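Local coordinates for ribulose-1,5-bisphosphate carboxylase/oxygenase large subunit (Rhodopseudomonas palustris, PDB 3QFW), which is a Rubisco-like protein with the fold of the Rubisco large subunit, classed as a magnesium-binding carboxylase although its own reaction may differ, at residues Ala78-Leu83 with Thr110-Pro115; Ala135-Pro140 with Leu162-His167. All coordinates share one frame; numbering follows the deposited sequence.

Contact 1. Residues Ala78-Leu83 with Thr110-Pro115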
ATOM      1  N   ALA B  78      -8.389 -10.948 -12.561  1.00 35.46           N
ATOM      2  CA  ALA B  78      -7.161 -10.272 -12.977  1.00 33.72           C
ATOM      3  C   ALA B  78      -7.286  -8.768 -12.748  1.00 34.77           C
ATOM      4  O   ALA B  78      -7.395  -7.975 -13.691  1.00 34.54           O
ATOM      5  CB  ALA B  78      -6.824 -10.587 -14.441  1.00 33.94           C
ATOM      6  N   GLU B  79      -7.253  -8.401 -11.470  1.00 29.05           N
ATOM      7  CA  GLU B  79      -7.468  -7.034 -11.003  1.00 32.82           C
ATOM      8  C   GLU B  79      -6.443  -6.817  -9.881  1.00 28.42           C
ATOM      9  O   GLU B  79      -6.549  -7.432  -8.825  1.00 30.58           O
ATOM     10  CB  GLU B  79      -8.904  -6.930 -10.479  1.00 29.53           C
ATOM     11  CG  GLU B  79      -9.464  -5.524 -10.411  1.00 33.84           C
ATOM     12  CD  GLU B  79      -8.749  -4.675  -9.387  1.00 31.04           C
ATOM     13  OE1 GLU B  79      -8.929  -4.935  -8.175  1.00 32.62           O
ATOM     14  OE2 GLU B  79      -7.998  -3.763  -9.802  1.00 32.23           O
ATOM     15  N   PRO B  80      -5.420  -5.982 -10.133  1.00 32.98           N
ATOM     16  CA  PRO B  80      -4.203  -5.981  -9.305  1.00 29.96           C
ATOM     17  C   PRO B  80      -4.488  -5.865  -7.812  1.00 28.56           C
ATOM     18  O   PRO B  80      -4.004  -6.680  -7.024  1.00 25.30           O
ATOM     19  CB  PRO B  80      -3.435  -4.759  -9.813  1.00 29.20           C
ATOM     20  CG  PRO B  80      -3.870  -4.613 -11.222  1.00 31.19           C
ATOM     21  CD  PRO B  80      -5.329  -5.006 -11.231  1.00 30.14           C
ATOM     22  N   GLY B  81      -5.274  -4.867  -7.436  1.00 27.60           N
ATOM     23  CA  GLY B  81      -5.644  -4.672  -6.041  1.00 27.84           C
ATOM     24  C   GLY B  81      -6.311  -5.893  -5.423  1.00 25.48           C
ATOM     25  O   GLY B  81      -5.932  -6.341  -4.340  1.00 26.53           O
ATOM     26  N   GLN B  82      -7.307  -6.435  -6.112  1.00 24.86           N
ATOM     27  CA  GLN B  82      -8.040  -7.599  -5.617  1.00 25.20           C
ATOM     28  C   GLN B  82      -7.168  -8.840  -5.527  1.00 28.09           C
ATOM     29  O   GLN B  82      -7.321  -9.654  -4.613  1.00 29.33           O
ATOM     30  CB  GLN B  82      -9.273  -7.872  -6.478  1.00 27.28           C
ATOM     31  CG  GLN B  82     -10.090  -9.096  -6.050  1.00 29.67           C
ATOM     32  CD  GLN B  82     -10.699  -8.981  -4.648  1.00 32.26           C
ATOM     33  OE1 GLN B  82     -10.653  -7.926  -4.013  1.00 31.60           O
ATOM     34  NE2 GLN B  82     -11.261 -10.082  -4.161  1.00 31.46           N
ATOM     35  N   LEU B  83      -6.253  -8.978  -6.484  1.00 28.04           N
ATOM     36  CA  LEU B  83      -5.308 -10.082  -6.483  1.00 30.16           C
ATOM     37  C   LEU B  83      -4.425  -9.979  -5.247  1.00 28.43           C
ATOM     38  O   LEU B  83      -4.257 -10.949  -4.518  1.00 29.33           O
ATOM     39  CB  LEU B  83      -4.468 -10.088  -7.765  1.00 26.26           C
ATOM     40  CG  LEU B  83      -3.383 -11.174  -7.797  1.00 26.96           C
ATOM     41  CD1 LEU B  83      -4.011 -12.551  -7.620  1.00 29.53           C
ATOM     42  CD2 LEU B  83      -2.552 -11.107  -9.094  1.00 32.81           C
ATOM     43  N   THR B 110      -1.594 -13.067 -19.380  1.00 34.17           N
ATOM     44  CA  THR B 110      -2.051 -12.481 -20.639  1.00 34.86           C
ATOM     45  C   THR B 110      -2.909 -11.256 -20.357  1.00 34.58           C
ATOM     46  O   THR B 110      -2.821 -10.239 -21.047  1.00 33.71           O
ATOM     47  CB  THR B 110      -2.847 -13.482 -21.500  1.00 41.00           C
ATOM     48  OG1 THR B 110      -2.100 -14.694 -21.646  1.00 38.73           O
ATOM     49  CG2 THR B 110      -3.110 -12.901 -22.879  1.00 38.42           C
ATOM     50  N   ALA B 111      -3.735 -11.367 -19.326  1.00 34.86           N
ATOM     51  CA  ALA B 111      -4.620 -10.282 -18.923  1.00 33.79           C
ATOM     52  C   ALA B 111      -3.833  -9.052 -18.482  1.00 31.94           C
ATOM     53  O   ALA B 111      -4.107  -7.944 -18.932  1.00 31.89           O
ATOM     54  CB  ALA B 111      -5.543 -10.744 -17.823  1.00 35.08           C
ATOM     55  N   PHE B 112      -2.854  -9.249 -17.603  1.00 33.04           N
ATOM     56  CA  PHE B 112      -2.046  -8.130 -17.111  1.00 31.64           C
ATOM     57  C   PHE B 112      -1.075  -7.594 -18.176  1.00 31.52           C
ATOM     58  O   PHE B 112      -0.895  -6.382 -18.306  1.00 31.59           O
ATOM     59  CB  PHE B 112      -1.303  -8.504 -15.813  1.00 27.58           C
ATOM     60  CG  PHE B 112      -2.212  -8.723 -14.618  1.00 30.75           C
ATOM     61  CD1 PHE B 112      -3.096  -7.733 -14.201  1.00 32.74           C
ATOM     62  CD2 PHE B 112      -2.156  -9.906 -13.898  1.00 27.68           C
ATOM     63  CE1 PHE B 112      -3.931  -7.925 -13.085  1.00 30.13           C
ATOM     64  CE2 PHE B 112      -2.988 -10.114 -12.778  1.00 27.68           C
ATOM     65  CZ  PHE B 112      -3.872  -9.113 -12.377  1.00 28.18           C
ATOM     66  N   GLY B 113      -0.444  -8.491 -18.935  1.00 33.97           N
ATOM     67  CA  GLY B 113       0.331  -8.093 -20.109  1.00 31.55           C
ATOM     68  C   GLY B 113       1.787  -7.690 -19.916  1.00 33.05           C
ATOM     69  O   GLY B 113       2.529  -7.543 -20.884  1.00 29.25           O
ATOM     70  N   GLY B 114       2.207  -7.505 -18.672  1.00 30.03           N
ATOM     71  CA  GLY B 114       3.597  -7.206 -18.385  1.00 30.72           C
ATOM     72  C   GLY B 114       4.130  -5.934 -19.015  1.00 28.75           C
ATOM     73  O   GLY B 114       3.365  -5.066 -19.434  1.00 32.41           O
ATOM     74  N   PRO B 115       5.462  -5.807 -19.076  1.00 28.12           N
ATOM     75  CA  PRO B 115       6.068  -4.564 -19.554  1.00 30.33           C
ATOM     76  C   PRO B 115       5.736  -4.304 -21.012  1.00 32.73           C
ATOM     77  O   PRO B 115       5.868  -5.216 -21.844  1.00 29.94           O
ATOM     78  CB  PRO B 115       7.570  -4.818 -19.386  1.00 28.52           C
ATOM     79  CG  PRO B 115       7.652  -5.866 -18.325  1.00 28.86           C
ATOM     80  CD  PRO B 115       6.468  -6.751 -18.566  1.00 27.87           C
TER

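Contact 2. Residues Ala135-Pro140 with Leu162-His167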
ATOM      1  N   ALA B 135      21.795   4.978 -14.573  1.00 29.51           N
ATOM      2  CA  ALA B 135      20.773   5.946 -14.190  1.00 29.52           C
ATOM      3  C   ALA B 135      21.273   6.819 -13.057  1.00 30.92           C
ATOM      4  O   ALA B 135      22.165   6.420 -12.304  1.00 32.74           O
ATOM      5  CB  ALA B 135      19.483   5.228 -13.770  1.00 30.31           C
ATOM      6  N   SER B 136      20.681   8.001 -12.927  1.00 29.95           N
ATOM      7  CA  SER B 136      20.885   8.834 -11.750  1.00 34.02           C
ATOM      8  C   SER B 136      19.580   9.490 -11.331  1.00 35.24           C
ATOM      9  O   SER B 136      18.631   9.580 -12.117  1.00 37.67           O
ATOM     10  CB  SER B 136      21.928   9.917 -12.018  1.00 35.07           C
ATOM     11  OG  SER B 136      22.382  10.485 -10.804  1.00 38.39           O
ATOM     12  N   ALA B 137      19.532   9.952 -10.088  1.00 35.17           N
ATOM     13  CA  ALA B 137      18.346  10.641  -9.605  1.00 35.19           C
ATOM     14  C   ALA B 137      18.632  12.123  -9.428  1.00 37.31           C
ATOM     15  O   ALA B 137      19.775  12.525  -9.190  1.00 39.58           O
ATOM     16  CB  ALA B 137      17.850  10.021  -8.297  1.00 38.02           C
ATOM     17  N   LEU B 138      17.588  12.931  -9.578  1.00 35.31           N
ATOM     18  CA  LEU B 138      17.665  14.357  -9.307  1.00 34.98           C
ATOM     19  C   LEU B 138      17.354  14.609  -7.832  1.00 34.14           C
ATOM     20  O   LEU B 138      16.247  14.347  -7.367  1.00 39.29           O
ATOM     21  CB  LEU B 138      16.670  15.121 -10.178  1.00 37.81           C
ATOM     22  CG  LEU B 138      16.816  14.984 -11.693  1.00 34.41           C
ATOM     23  CD1 LEU B 138      15.759  15.829 -12.377  1.00 35.24           C
ATOM     24  CD2 LEU B 138      18.232  15.365 -12.173  1.00 37.13           C
ATOM     25  N   LYS B 139      18.362  15.090  -7.115  1.00 38.75           N
ATOM     26  CA  LYS B 139      18.281  15.396  -5.695  1.00 37.69           C
ATOM     27  C   LYS B 139      19.164  16.607  -5.474  1.00 38.17           C
ATOM     28  O   LYS B 139      20.127  16.811  -6.226  1.00 41.72           O
ATOM     29  CB  LYS B 139      18.829  14.226  -4.879  1.00 41.79           C
ATOM     30  CG  LYS B 139      18.173  12.892  -5.179  1.00 41.70           C
ATOM     31  CD  LYS B 139      18.764  11.778  -4.333  1.00 41.07           C
ATOM     32  CE  LYS B 139      17.924  10.511  -4.444  1.00 48.45           C
ATOM     33  NZ  LYS B 139      18.474   9.385  -3.634  1.00 49.13           N
ATOM     34  N   PRO B 140      18.879  17.404  -4.430  1.00 39.13           N
ATOM     35  CA  PRO B 140      17.815  17.253  -3.424  1.00 38.58           C
ATOM     36  C   PRO B 140      16.500  17.954  -3.789  1.00 39.63           C
ATOM     37  O   PRO B 140      16.506  18.930  -4.533  1.00 39.27           O
ATOM     38  CB  PRO B 140      18.425  17.922  -2.190  1.00 41.09           C
ATOM     39  CG  PRO B 140      19.286  19.013  -2.763  1.00 39.50           C
ATOM     40  CD  PRO B 140      19.822  18.484  -4.080  1.00 38.81           C
ATOM     41  N   LEU B 162      19.336   6.994 -18.051  1.00 29.36           N
ATOM     42  CA  LEU B 162      18.050   7.424 -17.495  1.00 33.92           C
ATOM     43  C   LEU B 162      18.204   8.330 -16.278  1.00 32.84           C
ATOM     44  O   LEU B 162      18.953   8.040 -15.344  1.00 33.33           O
ATOM     45  CB  LEU B 162      17.127   6.228 -17.190  1.00 31.78           C
ATOM     46  CG  LEU B 162      15.707   6.491 -16.647  1.00 35.66           C
ATOM     47  CD1 LEU B 162      15.086   7.743 -17.247  1.00 36.37           C
ATOM     48  CD2 LEU B 162      14.774   5.294 -16.866  1.00 36.17           C
ATOM     49  N   ILE B 163      17.502   9.451 -16.336  1.00 30.21           N
ATOM     50  CA  ILE B 163      17.457  10.408 -15.253  1.00 33.44           C
ATOM     51  C   ILE B 163      16.058  10.356 -14.664  1.00 30.84           C
ATOM     52  O   ILE B 163      15.065  10.526 -15.369  1.00 29.64           O
ATOM     53  CB  ILE B 163      17.774  11.816 -15.758  1.00 31.78           C
ATOM     54  CG1 ILE B 163      19.188  11.827 -16.369  1.00 31.43           C
ATOM     55  CG2 ILE B 163      17.626  12.837 -14.632  1.00 33.26           C
ATOM     56  CD1 ILE B 163      19.627  13.161 -16.880  1.00 35.19           C
ATOM     57  N   LYS B 164      15.994  10.076 -13.371  1.00 34.57           N
ATOM     58  CA  LYS B 164      14.718   9.954 -12.684  1.00 30.83           C
ATOM     59  C   LYS B 164      14.614  11.031 -11.619  1.00 33.53           C
ATOM     60  O   LYS B 164      15.625  11.478 -11.076  1.00 33.10           O
ATOM     61  CB  LYS B 164      14.609   8.574 -12.025  1.00 36.51           C
ATOM     62  CG  LYS B 164      15.632   8.357 -10.907  1.00 34.16           C
ATOM     63  CD  LYS B 164      15.608   6.939 -10.351  1.00 39.92           C
ATOM     64  CE  LYS B 164      14.446   6.690  -9.405  1.00 33.43           C
ATOM     65  NZ  LYS B 164      14.436   7.566  -8.170  1.00 40.52           N
ATOM     66  N   ASP B 165      13.385  11.438 -11.315  1.00 35.74           N
ATOM     67  CA  ASP B 165      13.129  12.271 -10.153  1.00 32.96           C
ATOM     68  C   ASP B 165      13.506  11.511  -8.893  1.00 33.28           C
ATOM     69  O   ASP B 165      13.406  10.286  -8.830  1.00 31.41           O
ATOM     70  CB  ASP B 165      11.646  12.618 -10.058  1.00 31.28           C
ATOM     71  CG  ASP B 165      11.270  13.847 -10.856  1.00 34.81           C
ATOM     72  OD1 ASP B 165      12.179  14.534 -11.371  1.00 35.23           O
ATOM     73  OD2 ASP B 165      10.055  14.129 -10.955  1.00 31.76           O
ATOM     74  N   ASP B 166      13.959  12.242  -7.888  1.00 32.89           N
ATOM     75  CA  ASP B 166      13.880  11.743  -6.530  1.00 36.49           C
ATOM     76  C   ASP B 166      12.448  11.214  -6.386  1.00 31.46           C
ATOM     77  O   ASP B 166      11.501  11.805  -6.913  1.00 30.75           O
ATOM     78  CB  ASP B 166      14.146  12.885  -5.551  1.00 36.47           C
ATOM     79  CG  ASP B 166      14.071  12.452  -4.102  1.00 41.42           C
ATOM     80  OD1 ASP B 166      13.112  11.759  -3.721  1.00 40.76           O
ATOM     81  OD2 ASP B 166      14.983  12.805  -3.337  1.00 46.52           O
ATOM     82  N   HIS B 167      12.289  10.078  -5.720  1.00 32.09           N
ATOM     83  CA  HIS B 167      10.953   9.509  -5.558  1.00 34.17           C
ATOM     84  C   HIS B 167      10.130  10.399  -4.634  1.00 33.67           C
ATOM     85  O   HIS B 167       8.905  10.288  -4.576  1.00 32.69           O
ATOM     86  CB  HIS B 167      11.028   8.116  -4.952  1.00 35.07           C
ATOM     87  CG  HIS B 167      11.162   8.124  -3.467  1.00 32.18           C
ATOM     88  ND1 HIS B 167      10.074   8.028  -2.621  1.00 37.41           N
ATOM     89  CD2 HIS B 167      12.248   8.253  -2.672  1.00 34.14           C
ATOM     90  CE1 HIS B 167      10.490   8.086  -1.370  1.00 33.85           C
ATOM     91  NE2 HIS B 167      11.805   8.218  -1.372  1.00 38.12           N
TER

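Contact 1. Residues Ala78-Leu83 with Thr110-Pro115
The ring of Phe112 carries most of this contact. Over one of its faces lies Ala78 CB, 4.2 Å from the ring centroid and 24° off the ring normal, a CH-pi approach displaced toward the rim. At the edge, close to the ring plane, Pro80 CD stands 3.7 Å from Phe112 CE1, the two side chains running antiparallel past one another. Leu83 CD2 comes in obliquely, 3.8 Å from Phe112 CE2. The far end of the ring also bears on the backbone, Phe112 CZ lying 3.5 Å from Ala78 C. Because CG of Phe112 is set anti to its carbonyl carbon (chi1 -68°), the ring leaves the end of its helix and reaches the other segment, which its CB does not face. Beside it Ala78 CB and Ala111 CB meet at 3.6 Å, at the closest pairing of the two backbones.

The helix that receives the ring starts here. Glu79 is its N-cap, and Gln82 N donates to Glu79 OE1 over 3.0 Å, from above the carboxylate plane (46° out of it). Glu79 OE2 is hydrogen-bonded to Ser237 OG, so both carboxylate oxygens are engaged. On the Phe112 side, Gly113 follows helix 106-112 with positive phi, where a side chain would collide with the carbonyl oxygen before it.

The contact thus joins the N-terminus of helix 80-88 to the C-terminus of helix 106-112. Phe276 of helix 265-276 and His240 of helix 236-243 make edge-to-face contacts with Phe112, and Pro80 packs on both helices.

Contact 2. Residues Ala135-Pro140 with Leu162-His167
Leu138, Asp166 and Lys164 bury the most surface where two neighbouring parallel strands of the TIM-barrel-type catalytic domain pair, strands 133-138 and 162-165 of a beta-alpha-beta unit linked by helix 145-157. Their local axes diverge by 29°. Leu138 N donates to Lys164 O (2.9 Å), while Lys164 N returns a nearly straight bond to Ser136 O (171° at the hydrogen). On the face shared with Ile163, Leu138 CD2 meets Ile163 CG2 at 3.6 Å, and the Leu138 side chain also touches Ile151, Ala152 and Leu155 of the helix. An alanine at Leu138 would remove both methyl branches and is likely to open a gap between Ile163 and that helix. Beside it, Asp165 turns its carboxylate to Arg180 and Tyr201.

Just beyond strand 162-165, Asp166 N adds a more bent bond to Leu138 O (3.2 Å, 137°). Asp166 OD1 accepts from Gly168 N, while the extended Lys139 crosses the Asp166 side chain at about a right angle and salt-bridges Glu35 of the second subunit. On the opposite face Lys164 packs CG against Ala137 CB (3.8 Å), then bends at chi3 and chi4, and Lys164 NZ hydrogen-bonds to Asp165 O at 3.0 Å.

Contact 1 closes before contact 2 opens along the chain, and helix 118-126 falls between them. Their centres are 28 Å apart and their nearest atoms about 13 Å, and they lie on opposite sides of the chain's centre. No helix or strand is common to both: contact 1 joins helices 80-88 and 106-112 and packs against helices 236-243 and 265-276, whereas contact 2 lies within the parallel sheet containing strands 200-202, 162-165, 133-138 and 339-341. Both reach the second subunit, contact 1 from the start of helix 80-88, contact 2 from the loops after its strands; Gln82 bonds to Gly168 and His167 to Asn85, both of the second subunit, so the two regions meet across the dimer.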